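Local atomic coordinates of putative glutathione-regulated potassium-efflux system protein KefB (Vibrio parahaemolyticus RIMD 2210633, PDB entry 3C85), a protein that probably takes part in potassium efflux by antiport across the membrane, this chain being its TrkA-N domain, which binds a nucleotide. Residues 122-125 / 126-129; 165-168 / 169-173. All coordinates share one frame; numbering follows the deposited sequence.

Interaction 1: 122-125 / 126-129; sequences ALEQ and LQRR
Gln125 and Arg129, one turn apart on helix 116-128, lie side by side and point the same way, their amide and guanidinium planes 52° apart as modelled. Arg129 folds back through a bend at chi2 (84°), which brings its CD within 3.2 Å of the Gln125 backbone O; the meeting of Gln125 OE1 with the guanidinium edge is doubtful, because the modelled atoms are too close. Arg128 also runs beside Gln125, pointing the same way, its guanidinium plane 83° from the amide and its NE 3.8 Å from Gln125 OE1. Both Gln125 and Arg129 also pack on Trp97 of helix 94-98. On the sheet side, Leu123 reaches Ile135 of strand 134-139 and Leu111 of strand 108-111. Ala122 lies beside Ala91, part of the AMP site, which holds no AMP in this chain. The backbone beneath is regular at first, with Leu126 N bonded to Ala122 O at 3.1 Å and Gln127 N to Leu123 O at 2.9 Å. Farther along, the carbonyl of Gln125 takes Arg129 N at 3.3 Å and, weakly, Arg128 N. This is the C-terminal part of an amphipathic helix in a Rossmann-type beta-alpha-beta unit, strand 108-111, helix 116-128 and strand 134-139.

Interaction 2: 165-168 / 169-173; sequences SGFA and RHVCK
Phe167 and Val171 run alongside each other and point the same way, the CG2 methyl of Val171 meeting the ring at CE1, 3.6 Å away. That methyl stands beside its own backbone N, with CG1 anti to the N (chi1 172°), and so turns back toward the preceding turn, 3.0 Å from Phe167 O. His170 also leans back along the helix: its CG is anti to its carbonyl carbon (chi1 -62°), which brings the imidazole back beside the carbonyl of Gly166, with ND1 3.1 Å from Gly166 O at an angle too poor for a hydrogen bond. Gly166 O instead accepts His170 N at 2.8 Å, almost straight at 170°. Equivalent bonds join Arg169 N to Ser165 O, Val171 N to Phe167 O at 2.9 Å, and Cys172 N to Ala168 O at 3.0 Å, the i to i+4 pattern. Farther out, ND1 of His170 is hydrogen-bonded to OE1 of Glu162 of the second subunit, which would help hold the ring's rotation. Phe167 packs on Ala137 of that subunit, and Val171 on its Phe157. These are successive turns of a regular alpha-helix, 159-175, whose side chains form part of a subunit interface in the dimer.

Interaction 1 comes first along the chain, in the C-terminal part of helix 116-128; interaction 2 follows on helix 159-175, after strand 134-139, helix 142-151 and strand 155-158. Their centres are about 35 Å apart, on opposite sides of the chain's centre, and their nearest atoms are about 23 Å apart, so they do not touch. The first belongs to the parallel-sheet core: its helix connects two neighbouring strands and passes near the AMP site. The second lies on the helix that follows the outermost strand 155-158 and is packed against the second subunit. One contact thus lies within the nucleotide-binding fold, the other at the interface between the two subunits.

Interaction 1: 122-125 / 126-129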
loop_
_atom_site.group_PDB
_atom_site.type_symbol
_atom_site.label_atom_id
_atom_site.label_comp_id
_atom_site.label_asym_id
_atom_site.label_seq_id
_atom_site.Cartn_x
_atom_site.Cartn_y
_atom_site.Cartn_z
ATOM N N ALA A 122 10.593 10.214 15.849
ATOM C CA ALA A 122 11.119 11.034 14.760
ATOM C C ALA A 122 10.372 12.341 14.639
ATOM O O ALA A 122 10.996 13.364 14.458
ATOM C CB ALA A 122 11.073 10.303 13.445
ATOM N N LEU A 123 9.042 12.300 14.716
ATOM C CA LEU A 123 8.216 13.505 14.682
ATOM C C LEU A 123 8.585 14.491 15.802
ATOM O O LEU A 123 8.713 15.697 15.559
ATOM C CB LEU A 123 6.739 13.126 14.737
ATOM C CG LEU A 123 5.673 14.213 14.949
ATOM C CD1 LEU A 123 5.556 15.123 13.744
ATOM C CD2 LEU A 123 4.349 13.548 15.257
ATOM N N GLU A 124 8.751 13.975 17.021
ATOM C CA GLU A 124 9.207 14.800 18.155
ATOM C C GLU A 124 10.561 15.477 17.891
ATOM O O GLU A 124 10.776 16.644 18.262
ATOM C CB GLU A 124 9.307 13.942 19.428
ATOM C CG GLU A 124 7.949 13.460 19.944
ATOM C CD GLU A 124 8.034 12.553 21.189
ATOM O OE1 GLU A 124 9.175 12.264 21.628
ATOM O OE2 GLU A 124 6.965 12.143 21.734
ATOM N N GLN A 125 11.480 14.753 17.255
ATOM C CA GLN A 125 12.805 15.309 17.005
ATOM C C GLN A 125 12.695 16.466 16.022
ATOM O O GLN A 125 13.320 17.511 16.203
ATOM C CB GLN A 125 13.770 14.232 16.493
ATOM C CG GLN A 125 14.195 13.226 17.533
ATOM C CD GLN A 125 14.768 13.886 18.779
ATOM O OE1 GLN A 125 15.630 14.757 18.697
ATOM N NE2 GLN A 125 14.297 13.458 19.941
ATOM N N LEU A 126 11.863 16.278 15.005
ATOM C CA LEU A 126 11.638 17.278 13.971
ATOM C C LEU A 126 10.957 18.518 14.538
ATOM O O LEU A 126 11.226 19.638 14.101
ATOM C CB LEU A 126 10.765 16.648 12.895
ATOM C CG LEU A 126 10.546 17.240 11.510
ATOM C CD1 LEU A 126 11.855 17.509 10.782
ATOM C CD2 LEU A 126 9.701 16.247 10.726
ATOM N N GLN A 127 10.066 18.306 15.503
ATOM C CA GLN A 127 9.360 19.400 16.178
ATOM C C GLN A 127 10.254 20.214 17.102
ATOM O O GLN A 127 10.116 21.448 17.214
ATOM C CB GLN A 127 8.174 18.869 16.953
ATOM C CG GLN A 127 7.081 18.451 16.035
ATOM C CD GLN A 127 6.010 17.661 16.724
ATOM O OE1 GLN A 127 4.898 17.595 16.230
ATOM N NE2 GLN A 127 6.340 17.038 17.860
ATOM N N ARG A 128 11.193 19.554 17.756
ATOM C CA ARG A 128 12.039 20.334 18.624
ATOM C C ARG A 128 13.207 21.047 17.928
ATOM O O ARG A 128 13.889 21.876 18.543
ATOM C CB ARG A 128 12.391 19.588 19.907
ATOM C CG ARG A 128 13.290 18.444 19.789
ATOM C CD ARG A 128 13.292 17.723 21.127
ATOM N NE ARG A 128 14.630 17.238 21.449
ATOM C CZ ARG A 128 15.493 17.879 22.230
ATOM N NH1 ARG A 128 15.158 19.035 22.799
ATOM N NH2 ARG A 128 16.696 17.354 22.456
ATOM N N ARG A 129 13.399 20.755 16.639
ATOM C CA ARG A 129 14.267 21.565 15.774
ATOM C C ARG A 129 13.472 22.606 14.988
ATOM O O ARG A 129 14.017 23.223 14.085
ATOM C CB ARG A 129 15.053 20.684 14.794
ATOM C CG ARG A 129 16.394 20.185 15.330
ATOM C CD ARG A 129 16.221 18.936 16.156
ATOM N NE ARG A 129 17.388 18.620 16.984
ATOM C CZ ARG A 129 17.444 17.533 17.757
ATOM N NH1 ARG A 129 16.405 16.695 17.775
ATOM N NH2 ARG A 129 18.526 17.274 18.487
#

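Interaction 2: 165-168 / 169-173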
loop_
_atom_site.group_PDB
_atom_site.type_symbol
_atom_site.label_atom_id
_atom_site.label_comp_id
_atom_site.label_asym_id
_atom_site.label_seq_id
_atom_site.Cartn_x
_atom_site.Cartn_y
_atom_site.Cartn_z
ATOM N N SER A 165 -5.090 0.018 -2.690
ATOM C CA SER A 165 -5.249 1.047 -3.738
ATOM C C SER A 165 -4.216 0.910 -4.876
ATOM O O SER A 165 -4.579 0.851 -6.079
ATOM C CB SER A 165 -5.139 2.456 -3.094
ATOM O OG SER A 165 -5.005 3.417 -4.130
ATOM N N GLY A 166 -2.933 0.824 -4.506
ATOM C CA GLY A 166 -1.851 0.718 -5.477
ATOM C C GLY A 166 -1.917 -0.632 -6.174
ATOM O O GLY A 166 -1.672 -0.706 -7.357
ATOM N N PHE A 167 -2.249 -1.697 -5.430
ATOM C CA PHE A 167 -2.500 -3.055 -5.988
ATOM C C PHE A 167 -3.475 -2.995 -7.175
ATOM O O PHE A 167 -3.139 -3.427 -8.302
ATOM C CB PHE A 167 -2.989 -3.965 -4.848
ATOM C CG PHE A 167 -3.389 -5.394 -5.248
ATOM C CD1 PHE A 167 -2.646 -6.152 -6.177
ATOM C CD2 PHE A 167 -4.462 -5.990 -4.623
ATOM C CE1 PHE A 167 -3.024 -7.440 -6.524
ATOM C CE2 PHE A 167 -4.850 -7.288 -4.956
ATOM C CZ PHE A 167 -4.124 -8.026 -5.882
ATOM N N ALA A 168 -4.659 -2.437 -6.942
ATOM C CA ALA A 168 -5.677 -2.357 -7.959
ATOM C C ALA A 168 -5.206 -1.495 -9.137
ATOM O O ALA A 168 -5.301 -1.898 -10.299
ATOM C CB ALA A 168 -7.003 -1.822 -7.330
ATOM N N ARG A 169 -4.666 -0.327 -8.831
ATOM C CA ARG A 169 -4.070 0.550 -9.843
ATOM C C ARG A 169 -3.025 -0.151 -10.760
ATOM O O ARG A 169 -3.113 -0.096 -12.019
ATOM C CB ARG A 169 -3.531 1.811 -9.141
ATOM C CG ARG A 169 -3.131 2.890 -10.064
ATOM C CD ARG A 169 -2.820 4.178 -9.327
ATOM N NE ARG A 169 -2.243 5.063 -10.327
ATOM C CZ ARG A 169 -0.954 5.064 -10.621
ATOM N NH1 ARG A 169 -0.123 4.272 -9.932
ATOM N NH2 ARG A 169 -0.493 5.874 -11.570
ATOM N N HIS A 170 -2.058 -0.818 -10.178
ATOM C CA HIS A 170 -1.073 -1.503 -10.945
ATOM C C HIS A 170 -1.545 -2.730 -11.701
ATOM O O HIS A 170 -1.072 -2.996 -12.758
ATOM C CB HIS A 170 0.163 -1.769 -10.132
ATOM C CG HIS A 170 0.844 -0.521 -9.661
ATOM N ND1 HIS A 170 1.252 -0.339 -8.365
ATOM C CD2 HIS A 170 1.177 0.610 -10.317
ATOM C CE1 HIS A 170 1.817 0.842 -8.246
ATOM N NE2 HIS A 170 1.790 1.434 -9.417
ATOM N N VAL A 171 -2.494 -3.444 -11.132
ATOM C CA VAL A 171 -3.097 -4.590 -11.824
ATOM C C VAL A 171 -3.771 -4.064 -13.086
ATOM O O VAL A 171 -3.589 -4.628 -14.153
ATOM C CB VAL A 171 -4.126 -5.349 -10.936
ATOM C CG1 VAL A 171 -4.900 -6.419 -11.700
ATOM C CG2 VAL A 171 -3.429 -6.002 -9.775
ATOM N N CYS A 172 -4.536 -2.990 -12.984
ATOM C CA CYS A 172 -5.233 -2.512 -14.156
ATOM C C CYS A 172 -4.226 -2.067 -15.202
ATOM O O CYS A 172 -4.367 -2.385 -16.397
ATOM C CB CYS A 172 -6.231 -1.408 -13.801
ATOM S SG CYS A 172 -7.548 -2.046 -12.821
ATOM N N LYS A 173 -3.175 -1.388 -14.753
ATOM C CA LYS A 173 -2.195 -0.892 -15.700
ATOM C C LYS A 173 -1.405 -2.019 -16.373
ATOM O O LYS A 173 -1.180 -1.970 -17.570
ATOM C CB LYS A 173 -1.277 0.131 -15.037
ATOM C CG LYS A 173 -2.027 1.381 -14.522
ATOM C CD LYS A 173 -1.077 2.322 -13.778
ATOM C CE LYS A 173 -1.282 3.782 -14.142
ATOM N NZ LYS A 173 -0.098 4.320 -14.925
#